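Local coordinates for phosphoribosylamine--glycine ligase (Thermotoga maritima, PDB 1VKZ), which catalyses the ATP-dependent ligation of glycine to 5-phosphoribosylamine, giving glycinamide ribonucleotide in the second step of de novo purine synthesis, at residues R120-E125 / E190-N195; I348-P351 / L355-F358; L395-H400 / K404-D409. One frame throughout, in Å; residues are numbered along the deposited sequence.

Interaction 1 of 3, residues R120-E125 / E190-N195; sequences RTARFE and EFLAGN
Ala122 meets both Glu190 and Leu192 through its one methyl group: CB of Ala122 lies 3.2 Å from the carbonyl O of Glu190 and 3.7 Å from CD1 of Leu192, the branch that Leu192 turns toward it. Arg123 follows with two hydrogen bonds to a single residue. Its backbone N reaches OE1 of Glu190 at 3.2 Å, coming from above the carboxylate plane, 44° out of it, while its carbonyl O accepts a hydrogen bond from the backbone N of Glu190 at 2.7 Å. The second bond sits where strands 124-127 and 186-190 meet, antiparallel neighbours in a sheet of the ATP-grasp domain, and residues 190-195 lie in the predicted ATP-binding region. CG of Glu190 stands anti to its own N (chi1 163°), and the extended chain beyond brings the carboxylate up to Arg123; the two side chains, that of Arg123 bent at chi3, cross at about a right angle, with CB of Glu190 over one face of the guanidinium. The ion pair from NH2 of Arg123 to OE2 of Glu190 is long, 4.0 Å. Without the carboxylate, as with an alanine here, the Arg123 N-H would probably lose its acceptor and the guanidinium this distant counter-charge. Farther along, Glu125 is salt-bridged to Lys139.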
ATOM      1  N   ARG A 120       2.200 -17.546  11.037  1.00 44.23           N
ATOM      2  CA  ARG A 120       3.164 -18.239  10.223  1.00 44.72           C
ATOM      3  C   ARG A 120       4.013 -17.230   9.488  1.00 43.73           C
ATOM      4  O   ARG A 120       3.515 -16.411   8.734  1.00 44.94           O
ATOM      5  CB  ARG A 120       2.476 -19.197   9.255  1.00 44.55           C
ATOM      6  CG  ARG A 120       3.442 -20.046   8.436  1.00 48.47           C
ATOM      7  CD  ARG A 120       2.760 -20.967   7.407  1.00 50.05           C
ATOM      8  NE  ARG A 120       1.677 -21.771   7.988  1.00 55.03           N
ATOM      9  CZ  ARG A 120       0.391 -21.416   8.055  1.00 53.56           C
ATOM     10  NH1 ARG A 120      -0.023 -20.254   7.584  1.00 53.62           N
ATOM     11  NH2 ARG A 120      -0.495 -22.240   8.602  1.00 52.60           N
ATOM     12  N   THR A 121       5.310 -17.277   9.754  1.00 44.56           N
ATOM     13  CA  THR A 121       6.233 -16.350   9.154  1.00 44.69           C
ATOM     14  C   THR A 121       7.579 -17.037   9.023  1.00 42.89           C
ATOM     15  O   THR A 121       7.793 -18.078   9.598  1.00 42.86           O
ATOM     16  CB  THR A 121       6.288 -15.048  10.025  1.00 43.51           C
ATOM     17  OG1 THR A 121       7.041 -14.044   9.361  1.00 40.46           O
ATOM     18  CG2 THR A 121       7.021 -15.255  11.348  1.00 42.44           C
ATOM     19  N   ALA A 122       8.459 -16.449   8.238  1.00 42.04           N
ATOM     20  CA  ALA A 122       9.776 -16.996   8.031  1.00 44.04           C
ATOM     21  C   ALA A 122      10.563 -16.951   9.300  1.00 44.81           C
ATOM     22  O   ALA A 122      10.387 -16.055  10.116  1.00 49.19           O
ATOM     23  CB  ALA A 122      10.519 -16.212   6.956  1.00 45.49           C
ATOM     24  N   ARG A 123      11.440 -17.928   9.451  1.00 46.28           N
ATOM     25  CA  ARG A 123      12.428 -17.942  10.514  1.00 48.18           C
ATOM     26  C   ARG A 123      13.325 -16.716  10.339  1.00 45.54           C
ATOM     27  O   ARG A 123      13.547 -16.258   9.228  1.00 47.05           O
ATOM     28  CB  ARG A 123      13.228 -19.238  10.430  1.00 47.52           C
ATOM     29  CG  ARG A 123      13.672 -19.805  11.751  1.00 53.57           C
ATOM     30  CD  ARG A 123      14.393 -21.160  11.620  1.00 56.72           C
ATOM     31  NE  ARG A 123      15.117 -21.269  10.344  1.00 70.38           N
ATOM     32  CZ  ARG A 123      16.266 -20.639  10.037  1.00 74.20           C
ATOM     33  NH1 ARG A 123      16.868 -19.829  10.905  1.00 78.25           N
ATOM     34  NH2 ARG A 123      16.811 -20.817   8.837  1.00 71.85           N
ATOM     35  N   PHE A 124      13.824 -16.182  11.443  1.00 44.59           N
ATOM     36  CA  PHE A 124      14.471 -14.877  11.449  1.00 43.88           C
ATOM     37  C   PHE A 124      15.377 -14.716  12.653  1.00 42.62           C
ATOM     38  O   PHE A 124      15.153 -15.342  13.675  1.00 42.51           O
ATOM     39  CB  PHE A 124      13.394 -13.763  11.523  1.00 42.99           C
ATOM     40  CG  PHE A 124      12.725 -13.676  12.871  1.00 45.24           C
ATOM     41  CD1 PHE A 124      11.638 -14.488  13.187  1.00 47.59           C
ATOM     42  CD2 PHE A 124      13.215 -12.821  13.858  1.00 46.77           C
ATOM     43  CE1 PHE A 124      11.057 -14.426  14.466  1.00 42.51           C
ATOM     44  CE2 PHE A 124      12.628 -12.774  15.104  1.00 38.82           C
ATOM     45  CZ  PHE A 124      11.569 -13.599  15.408  1.00 39.29           C
ATOM     46  N   GLU A 125      16.359 -13.828  12.544  1.00 43.03           N
ATOM     47  CA  GLU A 125      17.096 -13.335  13.712  1.00 43.42           C
ATOM     48  C   GLU A 125      17.101 -11.819  13.661  1.00 44.12           C
ATOM     49  O   GLU A 125      16.791 -11.229  12.627  1.00 44.29           O
ATOM     50  CB  GLU A 125      18.546 -13.822  13.695  1.00 45.15           C
ATOM     51  CG  GLU A 125      18.760 -15.335  13.711  1.00 49.50           C
ATOM     52  CD  GLU A 125      18.524 -15.977  15.073  1.00 55.72           C
ATOM     53  OE1 GLU A 125      18.044 -15.300  16.012  1.00 54.66           O
ATOM     54  OE2 GLU A 125      18.834 -17.182  15.199  1.00 63.51           O
ATOM     55  N   GLU A 190      14.602 -15.801   6.762  1.00 47.67           N
ATOM     56  CA  GLU A 190      14.785 -16.960   5.936  1.00 47.85           C
ATOM     57  C   GLU A 190      14.022 -16.697   4.648  1.00 46.58           C
ATOM     58  O   GLU A 190      12.824 -16.439   4.684  1.00 47.02           O
ATOM     59  CB  GLU A 190      14.233 -18.160   6.687  1.00 47.69           C
ATOM     60  CG  GLU A 190      13.977 -19.386   5.857  1.00 53.51           C
ATOM     61  CD  GLU A 190      13.114 -20.397   6.590  1.00 53.09           C
ATOM     62  OE1 GLU A 190      11.997 -20.027   7.101  1.00 47.43           O
ATOM     63  OE2 GLU A 190      13.580 -21.564   6.643  1.00 60.61           O
ATOM     64  N   PHE A 191      14.718 -16.752   3.510  1.00 47.16           N
ATOM     65  CA  PHE A 191      14.087 -16.559   2.206  1.00 44.63           C
ATOM     66  C   PHE A 191      13.196 -17.725   1.929  1.00 45.75           C
ATOM     67  O   PHE A 191      13.567 -18.855   2.217  1.00 45.20           O
ATOM     68  CB  PHE A 191      15.107 -16.451   1.109  1.00 44.44           C
ATOM     69  CG  PHE A 191      14.520 -16.207  -0.251  1.00 46.55           C
ATOM     70  CD1 PHE A 191      14.016 -14.953  -0.590  1.00 42.70           C
ATOM     71  CD2 PHE A 191      14.524 -17.232  -1.227  1.00 45.14           C
ATOM     72  CE1 PHE A 191      13.480 -14.730  -1.882  1.00 40.54           C
ATOM     73  CE2 PHE A 191      14.003 -17.016  -2.513  1.00 34.15           C
ATOM     74  CZ  PHE A 191      13.491 -15.758  -2.839  1.00 40.17           C
ATOM     75  N   LEU A 192      12.007 -17.409   1.412  1.00 45.84           N
ATOM     76  CA  LEU A 192      10.957 -18.359   1.095  1.00 45.24           C
ATOM     77  C   LEU A 192      10.726 -18.416  -0.412  1.00 45.14           C
ATOM     78  O   LEU A 192      10.285 -17.447  -1.027  1.00 44.83           O
ATOM     79  CB  LEU A 192       9.659 -17.931   1.792  1.00 44.31           C
ATOM     80  CG  LEU A 192       9.731 -17.976   3.316  1.00 46.61           C
ATOM     81  CD1 LEU A 192       8.476 -17.372   4.037  1.00 49.44           C
ATOM     82  CD2 LEU A 192       9.985 -19.396   3.771  1.00 47.22           C
ATOM     83  N   ALA A 193      11.043 -19.551  -1.023  1.00 47.69           N
ATOM     84  CA  ALA A 193      10.568 -19.804  -2.351  1.00 47.60           C
ATOM     85  C   ALA A 193       9.053 -19.645  -2.338  1.00 49.79           C
ATOM     86  O   ALA A 193       8.380 -20.025  -1.360  1.00 51.37           O
ATOM     87  CB  ALA A 193      10.936 -21.172  -2.771  1.00 50.66           C
ATOM     88  N   GLY A 194       8.518 -19.041  -3.396  1.00 50.12           N
ATOM     89  CA  GLY A 194       7.073 -19.013  -3.597  1.00 48.95           C
ATOM     90  C   GLY A 194       6.564 -17.920  -4.500  1.00 48.12           C
ATOM     91  O   GLY A 194       7.338 -17.165  -5.088  1.00 49.90           O
ATOM     92  N   ASN A 195       5.240 -17.835  -4.573  1.00 47.43           N
ATOM     93  CA  ASN A 195       4.554 -16.746  -5.247  1.00 45.38           C
ATOM     94  C   ASN A 195       4.062 -15.742  -4.215  1.00 43.87           C
ATOM     95  O   ASN A 195       3.371 -16.096  -3.277  1.00 41.13           O
ATOM     96  CB  ASN A 195       3.379 -17.295  -6.031  1.00 47.00           C
ATOM     97  CG  ASN A 195       3.746 -18.541  -6.819  1.00 49.19           C
ATOM     98  OD1 ASN A 195       4.867 -18.668  -7.318  1.00 51.97           O
ATOM     99  ND2 ASN A 195       2.809 -19.476  -6.915  1.00 48.98           N
TER

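Interaction 2 of 3, residues I348-P351 / L355-F358; sequences ITLP and LIFF
Leu350 packs on Ile356 and Phe358 within the C-terminal domain of this GARS-family ligase, where the loop leading into strand 356-364 folds back on the start of that strand. Across the contact the interaction is wholly apolar, without a hydrogen bond, and Leu350 spreads its two methyl branches between the two strand residues. CD2 of Leu350 meets CD1 of Ile356 at 3.7 Å, methyl against methyl, the two side chains slanting across each other. With CG of Leu350 anti to its carbonyl carbon (chi1 -76°) and chi2 at -177°, the other branch, CD1, is directed at the ring of Phe358. Within the strand, a methyl also lies over the ring: CG2 of Ile356 sits over the centre of one face of the Phe358 ring, 4.0 Å above its plane, so that Ile356 touches leucine with one branch and phenylalanine with the other. The backbone of this strand pairs with strand 374-382, and the side chains of Ile356 and Phe358 both rest on Leu376 there. Arg52 touches Leu350 and Phe358 from a loop elsewhere in the chain. Leu350 approaches the Phe358 ring at its edge, in the ring plane, CD1 lying 3.6 Å from CZ and 3.7 Å from CE2.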
ATOM      1  N   ILE A 348       0.700  18.239 -18.742  1.00 40.29           N
ATOM      2  CA  ILE A 348      -0.130  17.058 -18.952  1.00 39.33           C
ATOM      3  C   ILE A 348      -1.371  17.357 -19.773  1.00 39.88           C
ATOM      4  O   ILE A 348      -2.213  18.152 -19.380  1.00 42.11           O
ATOM      5  CB  ILE A 348      -0.570  16.467 -17.593  1.00 40.68           C
ATOM      6  CG1 ILE A 348       0.646  16.100 -16.738  1.00 38.32           C
ATOM      7  CG2 ILE A 348      -1.477  15.268 -17.795  1.00 37.73           C
ATOM      8  CD1 ILE A 348       0.363  16.186 -15.257  1.00 39.52           C
ATOM      9  N   THR A 349      -1.487  16.696 -20.915  1.00 41.50           N
ATOM     10  CA  THR A 349      -2.703  16.748 -21.716  1.00 40.44           C
ATOM     11  C   THR A 349      -3.555  15.532 -21.385  1.00 40.61           C
ATOM     12  O   THR A 349      -3.072  14.403 -21.334  1.00 38.13           O
ATOM     13  CB  THR A 349      -2.382  16.843 -23.207  1.00 39.54           C
ATOM     14  OG1 THR A 349      -2.162  18.218 -23.553  1.00 33.79           O
ATOM     15  CG2 THR A 349      -3.588  16.463 -24.045  1.00 44.82           C
ATOM     16  N   LEU A 350      -4.828  15.800 -21.126  1.00 43.35           N
ATOM     17  CA  LEU A 350      -5.792  14.792 -20.689  1.00 44.65           C
ATOM     18  C   LEU A 350      -6.919  14.711 -21.694  1.00 45.33           C
ATOM     19  O   LEU A 350      -7.274  15.716 -22.305  1.00 45.21           O
ATOM     20  CB  LEU A 350      -6.418  15.169 -19.349  1.00 43.41           C
ATOM     21  CG  LEU A 350      -5.645  15.018 -18.044  1.00 43.19           C
ATOM     22  CD1 LEU A 350      -6.599  15.420 -16.939  1.00 43.17           C
ATOM     23  CD2 LEU A 350      -5.085  13.601 -17.805  1.00 36.11           C
ATOM     24  N   PRO A 351      -7.483  13.526 -21.881  1.00 48.10           N
ATOM     25  CA  PRO A 351      -8.688  13.373 -22.703  1.00 50.63           C
ATOM     26  C   PRO A 351      -9.981  13.973 -22.124  1.00 52.61           C
ATOM     27  O   PRO A 351     -10.025  14.386 -20.959  1.00 52.49           O
ATOM     28  CB  PRO A 351      -8.831  11.850 -22.816  1.00 51.98           C
ATOM     29  CG  PRO A 351      -8.087  11.308 -21.667  1.00 48.87           C
ATOM     30  CD  PRO A 351      -6.964  12.230 -21.420  1.00 47.40           C
ATOM     31  N   LEU A 355     -11.659   7.105 -16.640  1.00 46.29           N
ATOM     32  CA  LEU A 355     -11.418   7.072 -15.234  1.00 44.35           C
ATOM     33  C   LEU A 355      -9.932   7.194 -14.978  1.00 43.19           C
ATOM     34  O   LEU A 355      -9.179   6.276 -15.206  1.00 44.88           O
ATOM     35  CB  LEU A 355     -11.947   5.783 -14.638  1.00 44.82           C
ATOM     36  CG  LEU A 355     -11.932   5.786 -13.117  1.00 45.03           C
ATOM     37  CD1 LEU A 355     -12.725   6.972 -12.596  1.00 47.52           C
ATOM     38  CD2 LEU A 355     -12.498   4.452 -12.607  1.00 47.05           C
ATOM     39  N   ILE A 356      -9.526   8.343 -14.461  1.00 45.11           N
ATOM     40  CA  ILE A 356      -8.151   8.578 -14.062  1.00 44.00           C
ATOM     41  C   ILE A 356      -8.135   8.904 -12.584  1.00 44.60           C
ATOM     42  O   ILE A 356      -9.035   9.562 -12.082  1.00 48.06           O
ATOM     43  CB  ILE A 356      -7.538   9.755 -14.865  1.00 45.18           C
ATOM     44  CG1 ILE A 356      -7.638   9.488 -16.350  1.00 31.84           C
ATOM     45  CG2 ILE A 356      -6.040   9.973 -14.506  1.00 46.76           C
ATOM     46  CD1 ILE A 356      -7.202  10.628 -17.162  1.00 44.60           C
ATOM     47  N   PHE A 357      -7.132   8.393 -11.877  1.00 45.30           N
ATOM     48  CA  PHE A 357      -6.852   8.817 -10.527  1.00 43.76           C
ATOM     49  C   PHE A 357      -5.538   9.549 -10.595  1.00 43.70           C
ATOM     50  O   PHE A 357      -4.611   9.084 -11.215  1.00 43.78           O
ATOM     51  CB  PHE A 357      -6.769   7.639  -9.589  1.00 43.09           C
ATOM     52  CG  PHE A 357      -8.051   6.892  -9.455  1.00 43.64           C
ATOM     53  CD1 PHE A 357      -9.217   7.549  -9.054  1.00 47.63           C
ATOM     54  CD2 PHE A 357      -8.106   5.544  -9.693  1.00 40.36           C
ATOM     55  CE1 PHE A 357     -10.413   6.859  -8.914  1.00 42.02           C
ATOM     56  CE2 PHE A 357      -9.299   4.857  -9.567  1.00 40.60           C
ATOM     57  CZ  PHE A 357     -10.442   5.505  -9.173  1.00 37.84           C
ATOM     58  N   PHE A 358      -5.488  10.706  -9.958  1.00 44.59           N
ATOM     59  CA  PHE A 358      -4.364  11.597  -9.999  1.00 42.61           C
ATOM     60  C   PHE A 358      -3.548  11.450  -8.748  1.00 44.27           C
ATOM     61  O   PHE A 358      -4.080  11.250  -7.646  1.00 46.96           O
ATOM     62  CB  PHE A 358      -4.860  13.028 -10.094  1.00 43.76           C
ATOM     63  CG  PHE A 358      -5.614  13.319 -11.364  1.00 46.67           C
ATOM     64  CD1 PHE A 358      -6.972  13.090 -11.446  1.00 38.90           C
ATOM     65  CD2 PHE A 358      -4.965  13.848 -12.461  1.00 48.08           C
ATOM     66  CE1 PHE A 358      -7.654  13.335 -12.590  1.00 45.93           C
ATOM     67  CE2 PHE A 358      -5.663  14.109 -13.617  1.00 50.21           C
ATOM     68  CZ  PHE A 358      -7.010  13.845 -13.679  1.00 42.66           C
TER

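Interaction 3 of 3, residues L395-H400 / K404-D409; sequences LAEKVH and KTYRRD
The C-terminal end of helix 385-398, in the C-terminal domain of the enzyme, is met by a lysine of the chain that follows it: the ammonium group of Lys404 binds one main-chain carbonyl from the last turn of the helix, that of Ala396, and one just beyond it, that of Val399. NZ of Lys404 donates to O of Ala396 at 2.7 Å and to O of Val399 at 2.6 Å. The two approaches differ. Val399 O is met nearly end-on, with a C=O...N angle of 169°, whereas at Ala396 O the angle is 140° and the donor is tilted 27° from the carbonyl plane. Ala396 O also accepts the backbone N-H of Val399, and this donor and the lysine reach it from opposite faces of its plane, so the oxygen is gripped twice. A positive charge here would probably be favoured by the negative end of the helix dipole. The lysine chain gets there with CG anti to its backbone N and a bend at chi3, its CD passing close by the Val399 oxygen and its CE lying near both carbonyl oxygens.

Tyr406 comes next on the same side of the helix; its OH lies a loose 4.4 Å from CG of Glu397, while its side chain rests on Val331 and Leu333 of strand 327-334. Val399 and Ala396 touch Leu333 too, which places helix end and tail over the same strand. Arg408 folds over the Tyr406 ring within the tail: NH1 of Arg408 stands 3.2 Å above the plane of the Tyr406 ring, offset toward its rim.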
ATOM      1  N   LEU A 395      -6.770   4.451 -22.811  1.00 46.28           N
ATOM      2  CA  LEU A 395      -6.726   5.712 -22.067  1.00 46.26           C
ATOM      3  C   LEU A 395      -5.288   6.201 -21.894  1.00 46.45           C
ATOM      4  O   LEU A 395      -5.005   7.371 -22.093  1.00 49.01           O
ATOM      5  CB  LEU A 395      -7.421   5.588 -20.705  1.00 44.25           C
ATOM      6  CG  LEU A 395      -7.542   6.861 -19.870  1.00 44.77           C
ATOM      7  CD1 LEU A 395      -8.037   7.997 -20.689  1.00 40.67           C
ATOM      8  CD2 LEU A 395      -8.455   6.635 -18.668  1.00 46.92           C
ATOM      9  N   ALA A 396      -4.368   5.323 -21.551  1.00 45.13           N
ATOM     10  CA  ALA A 396      -3.003   5.773 -21.328  1.00 46.33           C
ATOM     11  C   ALA A 396      -2.384   6.417 -22.611  1.00 47.93           C
ATOM     12  O   ALA A 396      -1.597   7.387 -22.517  1.00 47.45           O
ATOM     13  CB  ALA A 396      -2.142   4.624 -20.797  1.00 44.22           C
ATOM     14  N   GLU A 397      -2.767   5.895 -23.789  1.00 47.82           N
ATOM     15  CA  GLU A 397      -2.338   6.453 -25.078  1.00 47.66           C
ATOM     16  C   GLU A 397      -2.910   7.856 -25.315  1.00 47.63           C
ATOM     17  O   GLU A 397      -2.297   8.647 -26.022  1.00 50.73           O
ATOM     18  CB  GLU A 397      -2.751   5.540 -26.247  1.00 46.65           C
ATOM     19  CG  GLU A 397      -2.224   4.102 -26.206  1.00 49.00           C
ATOM     20  CD  GLU A 397      -3.133   3.109 -26.949  1.00 51.31           C
ATOM     21  OE1 GLU A 397      -3.698   3.491 -28.003  1.00 57.66           O
ATOM     22  OE2 GLU A 397      -3.292   1.945 -26.495  1.00 49.16           O
ATOM     23  N   LYS A 398      -4.078   8.162 -24.739  1.00 46.94           N
ATOM     24  CA  LYS A 398      -4.705   9.497 -24.891  1.00 46.72           C
ATOM     25  C   LYS A 398      -4.099  10.545 -23.964  1.00 43.42           C
ATOM     26  O   LYS A 398      -4.322  11.747 -24.117  1.00 38.55           O
ATOM     27  CB  LYS A 398      -6.208   9.441 -24.597  1.00 47.06           C
ATOM     28  CG  LYS A 398      -7.059   8.759 -25.653  1.00 47.31           C
ATOM     29  CD  LYS A 398      -8.554   9.063 -25.409  1.00 49.24           C
ATOM     30  CE  LYS A 398      -9.469   8.281 -26.343  1.00 52.75           C
ATOM     31  NZ  LYS A 398      -9.365   6.812 -26.087  1.00 58.74           N
ATOM     32  N   VAL A 399      -3.343  10.078 -22.986  1.00 43.81           N
ATOM     33  CA  VAL A 399      -2.851  10.933 -21.920  1.00 42.91           C
ATOM     34  C   VAL A 399      -1.391  11.194 -22.235  1.00 44.20           C
ATOM     35  O   VAL A 399      -0.652  10.238 -22.489  1.00 47.37           O
ATOM     36  CB  VAL A 399      -3.015  10.257 -20.533  1.00 40.33           C
ATOM     37  CG1 VAL A 399      -2.363  11.096 -19.458  1.00 41.96           C
ATOM     38  CG2 VAL A 399      -4.469  10.069 -20.190  1.00 39.39           C
ATOM     39  N   HIS A 400      -0.972  12.462 -22.230  1.00 44.19           N
ATOM     40  CA  HIS A 400       0.419  12.793 -22.563  1.00 44.12           C
ATOM     41  C   HIS A 400       1.080  13.772 -21.613  1.00 43.13           C
ATOM     42  O   HIS A 400       0.472  14.733 -21.135  1.00 42.61           O
ATOM     43  CB  HIS A 400       0.492  13.333 -23.975  1.00 45.29           C
ATOM     44  CG  HIS A 400       1.768  14.072 -24.318  1.00 52.69           C
ATOM     45  ND1 HIS A 400       2.982  13.435 -24.499  1.00 53.68           N
ATOM     46  CD2 HIS A 400       1.988  15.382 -24.607  1.00 44.81           C
ATOM     47  CE1 HIS A 400       3.900  14.324 -24.842  1.00 43.27           C
ATOM     48  NE2 HIS A 400       3.322  15.511 -24.914  1.00 47.53           N
ATOM     49  N   LYS A 404       6.792  10.468 -20.530  1.00 47.13           N
ATOM     50  CA  LYS A 404       5.695   9.667 -19.977  1.00 46.87           C
ATOM     51  C   LYS A 404       6.093   8.198 -19.944  1.00 45.40           C
ATOM     52  O   LYS A 404       6.345   7.606 -20.989  1.00 45.23           O
ATOM     53  CB  LYS A 404       4.426   9.880 -20.812  1.00 47.04           C
ATOM     54  CG  LYS A 404       3.426   8.720 -20.823  1.00 49.84           C
ATOM     55  CD  LYS A 404       2.161   9.104 -21.613  1.00 49.49           C
ATOM     56  CE  LYS A 404       1.528   7.883 -22.314  1.00 50.41           C
ATOM     57  NZ  LYS A 404       0.727   8.238 -23.512  1.00 41.45           N
ATOM     58  N   THR A 405       6.129   7.622 -18.744  1.00 45.05           N
ATOM     59  CA  THR A 405       6.734   6.314 -18.507  1.00 45.06           C
ATOM     60  C   THR A 405       5.736   5.244 -18.028  1.00 43.57           C
ATOM     61  O   THR A 405       5.107   5.378 -16.961  1.00 42.00           O
ATOM     62  CB  THR A 405       7.833   6.478 -17.450  1.00 46.41           C
ATOM     63  OG1 THR A 405       8.849   7.361 -17.945  1.00 47.56           O
ATOM     64  CG2 THR A 405       8.555   5.169 -17.189  1.00 46.91           C
ATOM     65  N   TYR A 406       5.616   4.171 -18.797  1.00 39.43           N
ATOM     66  CA  TYR A 406       4.715   3.121 -18.428  1.00 42.07           C
ATOM     67  C   TYR A 406       5.067   1.744 -18.939  1.00 41.84           C
ATOM     68  O   TYR A 406       5.885   1.596 -19.825  1.00 44.46           O
ATOM     69  CB  TYR A 406       3.285   3.476 -18.815  1.00 45.07           C
ATOM     70  CG  TYR A 406       2.907   3.435 -20.276  1.00 43.35           C
ATOM     71  CD1 TYR A 406       3.026   4.560 -21.063  1.00 53.66           C
ATOM     72  CD2 TYR A 406       2.308   2.309 -20.838  1.00 48.70           C
ATOM     73  CE1 TYR A 406       2.613   4.549 -22.393  1.00 57.43           C
ATOM     74  CE2 TYR A 406       1.885   2.290 -22.178  1.00 44.43           C
ATOM     75  CZ  TYR A 406       2.036   3.417 -22.937  1.00 51.46           C
ATOM     76  OH  TYR A 406       1.639   3.458 -24.254  1.00 55.60           O
ATOM     77  N   ARG A 407       4.420   0.742 -18.331  1.00 41.37           N
ATOM     78  CA  ARG A 407       4.571  -0.659 -18.682  1.00 39.14           C
ATOM     79  C   ARG A 407       3.423  -1.096 -19.552  1.00 40.83           C
ATOM     80  O   ARG A 407       2.260  -0.950 -19.168  1.00 42.00           O
ATOM     81  CB  ARG A 407       4.529  -1.535 -17.440  1.00 38.23           C
ATOM     82  CG  ARG A 407       5.696  -1.383 -16.532  1.00 37.60           C
ATOM     83  CD  ARG A 407       5.640  -2.316 -15.334  1.00 38.04           C
ATOM     84  NE  ARG A 407       5.794  -3.717 -15.715  1.00 37.09           N
ATOM     85  CZ  ARG A 407       6.105  -4.709 -14.896  1.00 33.68           C
ATOM     86  NH1 ARG A 407       6.332  -4.499 -13.605  1.00 44.89           N
ATOM     87  NH2 ARG A 407       6.186  -5.937 -15.376  1.00 39.39           N
ATOM     88  N   ARG A 408       3.752  -1.664 -20.704  1.00 43.04           N
ATOM     89  CA  ARG A 408       2.751  -2.213 -21.632  1.00 45.02           C
ATOM     90  C   ARG A 408       2.474  -3.668 -21.288  1.00 43.69           C
ATOM     91  O   ARG A 408       1.660  -4.328 -21.926  1.00 42.08           O
ATOM     92  CB  ARG A 408       3.270  -2.117 -23.058  1.00 45.16           C
ATOM     93  CG  ARG A 408       3.600  -0.704 -23.475  1.00 50.55           C
ATOM     94  CD  ARG A 408       4.879  -0.581 -24.247  1.00 62.47           C
ATOM     95  NE  ARG A 408       4.799   0.512 -25.205  1.00 68.45           N
ATOM     96  CZ  ARG A 408       4.849   1.806 -24.889  1.00 70.67           C
ATOM     97  NH1 ARG A 408       4.975   2.213 -23.620  1.00 63.68           N
ATOM     98  NH2 ARG A 408       4.772   2.708 -25.866  1.00 72.27           N
ATOM     99  N   ASP A 409       3.191  -4.111 -20.264  1.00 43.43           N
ATOM    100  CA  ASP A 409       3.118  -5.404 -19.609  1.00 45.47           C
ATOM    101  C   ASP A 409       1.809  -5.759 -18.907  1.00 45.99           C
ATOM    102  O   ASP A 409       1.526  -6.931 -18.703  1.00 45.73           O
ATOM    103  CB  ASP A 409       4.182  -5.363 -18.491  1.00 46.75           C
ATOM    104  CG  ASP A 409       4.775  -6.688 -18.216  1.00 50.14           C
ATOM    105  OD1 ASP A 409       4.586  -7.221 -17.099  1.00 54.48           O
ATOM    106  OD2 ASP A 409       5.451  -7.277 -19.073  1.00 55.16           O
TER

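How the interactions relate
From the N terminus the three contacts follow in series, none nested in or crossing another. Interaction 1 closes a long excursion of 64 residues that contains helices and strands, bringing the chain leaving strand 186-190 back to the start of strand 124-127 in the ATP-grasp domain. Interactions 2 and 3 each close a three-residue connection in the C-terminal domain, one leading into strand 356-364, the other following helix 385-398. Their centres are about 11 Å apart and they touch: Thr349 N lies 2.8 Å from His400 O, a probable hydrogen bond, and Pro351 packs on Leu395 and Val399. Interaction 1 stands apart, its centre about 40 Å from that of interaction 2 and about 36 Å from that of interaction 3.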